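Local coordinates for protein nickel-dependent hydrogenase large subunit (Allochromatium vinosum, PDB 3MYR) that oxidises molecular hydrogen at a nickel-iron centre, as the large subunit of a heterodimeric membrane-bound [NiFe] hydrogenase, at residues Met396-Gly401 with Leu408-Leu413. Residues are numbered along the deposited sequence; the frame is centred on the assembly and turned at random.
Sequences MLYATG and LVDSTL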
loop_
_atom_site.group_PDB
_atom_site.type_symbol
_atom_site.label_atom_id
_atom_site.label_comp_id
_atom_site.label_asym_id
_atom_site.label_seq_id
_atom_site.Cartn_x
_atom_site.Cartn_y
_atom_site.Cartn_z
ATOM N N MET B 396 -2.674 -22.870 3.848
ATOM C CA MET B 396 -3.551 -23.100 4.992
ATOM C C MET B 396 -4.942 -23.545 4.564
ATOM O O MET B 396 -5.532 -24.426 5.177
ATOM C CB MET B 396 -3.674 -21.824 5.831
ATOM C CG MET B 396 -3.761 -22.086 7.356
ATOM S SD MET B 396 -2.228 -22.798 8.077
ATOM C CE MET B 396 -0.926 -21.605 7.664
ATOM N N LEU B 397 -5.477 -22.939 3.502
ATOM C CA LEU B 397 -6.748 -23.319 2.965
ATOM C C LEU B 397 -6.694 -24.722 2.438
ATOM O O LEU B 397 -7.669 -25.492 2.610
ATOM C CB LEU B 397 -7.210 -22.358 1.835
ATOM C CG LEU B 397 -7.715 -21.003 2.382
ATOM C CD1 LEU B 397 -7.819 -19.940 1.257
ATOM C CD2 LEU B 397 -9.060 -21.180 3.113
ATOM N N TYR B 398 -5.621 -25.035 1.706
ATOM C CA TYR B 398 -5.481 -26.356 1.148
ATOM C C TYR B 398 -5.419 -27.389 2.263
ATOM O O TYR B 398 -6.109 -28.430 2.235
ATOM C CB TYR B 398 -4.158 -26.435 0.338
ATOM C CG TYR B 398 -4.045 -27.606 -0.648
ATOM C CD1 TYR B 398 -3.256 -28.740 -0.343
ATOM C CD2 TYR B 398 -4.764 -27.590 -1.843
ATOM C CE1 TYR B 398 -3.142 -29.815 -1.260
ATOM C CE2 TYR B 398 -4.697 -28.628 -2.741
ATOM C CZ TYR B 398 -3.872 -29.744 -2.459
ATOM O OH TYR B 398 -3.777 -30.752 -3.387
ATOM N N ALA B 399 -4.545 -27.123 3.232
ATOM C CA ALA B 399 -4.314 -28.069 4.304
ATOM C C ALA B 399 -5.600 -28.332 5.090
ATOM O O ALA B 399 -5.774 -29.425 5.603
ATOM C CB ALA B 399 -3.220 -27.535 5.231
ATOM N N THR B 400 -6.485 -27.336 5.216
ATOM C CA THR B 400 -7.670 -27.472 6.079
ATOM C C THR B 400 -8.893 -27.903 5.255
ATOM O O THR B 400 -10.023 -27.784 5.727
ATOM C CB THR B 400 -8.029 -26.149 6.845
ATOM O OG1 THR B 400 -8.178 -25.048 5.930
ATOM C CG2 THR B 400 -6.916 -25.756 7.821
ATOM N N GLY B 401 -8.700 -28.329 4.006
ATOM C CA GLY B 401 -9.846 -28.882 3.286
ATOM C C GLY B 401 -10.844 -27.862 2.721
ATOM O O GLY B 401 -11.981 -28.215 2.474
ATOM N N LEU B 408 -9.011 -25.166 -7.059
ATOM C CA LEU B 408 -8.220 -24.212 -7.831
ATOM C C LEU B 408 -6.760 -24.625 -7.817
ATOM O O LEU B 408 -6.101 -24.464 -8.807
ATOM C CB LEU B 408 -8.312 -22.790 -7.263
ATOM C CG LEU B 408 -9.658 -22.080 -7.462
ATOM C CD1 LEU B 408 -9.718 -20.815 -6.538
ATOM C CD2 LEU B 408 -9.840 -21.739 -8.969
ATOM N N VAL B 409 -6.224 -25.008 -6.657
ATOM C CA VAL B 409 -4.832 -25.413 -6.582
ATOM C C VAL B 409 -4.605 -26.674 -7.466
ATOM O O VAL B 409 -3.710 -26.685 -8.318
ATOM C CB VAL B 409 -4.333 -25.646 -5.128
ATOM C CG1 VAL B 409 -3.015 -26.394 -5.163
ATOM C CG2 VAL B 409 -4.163 -24.267 -4.350
ATOM N N ASP B 410 -5.437 -27.694 -7.283
ATOM C CA ASP B 410 -5.372 -28.910 -8.129
ATOM C C ASP B 410 -5.522 -28.644 -9.616
ATOM O O ASP B 410 -4.750 -29.168 -10.389
ATOM C CB ASP B 410 -6.370 -30.001 -7.693
ATOM C CG ASP B 410 -6.043 -30.549 -6.292
ATOM O OD1 ASP B 410 -4.876 -30.360 -5.828
ATOM O OD2 ASP B 410 -6.943 -31.173 -5.666
ATOM N N SER B 411 -6.503 -27.848 -10.030
ATOM C CA SER B 411 -6.641 -27.591 -11.455
ATOM C C SER B 411 -5.484 -26.695 -11.990
ATOM O O SER B 411 -5.000 -26.915 -13.088
ATOM C CB SER B 411 -8.015 -27.007 -11.799
ATOM O OG SER B 411 -8.007 -25.669 -11.360
ATOM N N THR B 412 -4.953 -25.781 -11.168
ATOM C CA THR B 412 -3.785 -25.042 -11.599
ATOM C C THR B 412 -2.566 -25.937 -11.805
ATOM O O THR B 412 -1.875 -25.849 -12.858
ATOM C CB THR B 412 -3.435 -23.949 -10.583
ATOM O OG1 THR B 412 -4.518 -23.004 -10.519
ATOM C CG2 THR B 412 -2.098 -23.276 -10.891
ATOM N N LEU B 413 -2.275 -26.784 -10.815
ATOM C CA LEU B 413 -1.057 -27.623 -10.902
ATOM C C LEU B 413 -1.212 -28.613 -12.049
ATOM O O LEU B 413 -0.265 -28.947 -12.787
ATOM C CB LEU B 413 -0.847 -28.428 -9.600
ATOM C CG LEU B 413 -0.446 -27.555 -8.413
ATOM C CD1 LEU B 413 -0.399 -28.392 -7.135
ATOM C CD2 LEU B 413 0.903 -26.913 -8.746
#
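Tyr-398 OH donates to Asp-410 OD1 over 2.7 Å, the one hydrogen bond between segments 396-401 and 408-413, which lie on helices 390-399 and 403-416. The two are consecutive helices joined by a short turn, and a Schellman motif ends the first: Gly-401, at a phi of 78°, is its C-prime residue, with Gly-401 N bonded to Tyr-398 O at 3.1 Å and His-402 N to Leu-397 O. The chain then turns directly into the second helix. The hydroxyl meets the syn lone pair of Asp-410 OD1, and this oxygen lies in the plane of the ring, at its edge. Ring and carboxylate planes stand 88° apart, so the two groups do not stack. With CG of Tyr-398 anti to the backbone N (chi1 -163°), the ring extends across to the second helix. There Val-409 supplies the apolar half of the contact, its CG1 3.7 Å from Tyr-398 CE2 in an oblique approach, while Leu-423 touches the same valine. Arg-406 adds a cation-pi interaction with the tyrosine ring. A phenylalanine in place of Tyr-398 would probably leave the Asp-410 carboxylate without its hydroxyl partner. In the last turn of the first helix, Met-396 O accepts from both Thr-400 N and Thr-400 OG1, from opposite faces of its carbonyl plane, the OG1 bond measuring 2.8 Å.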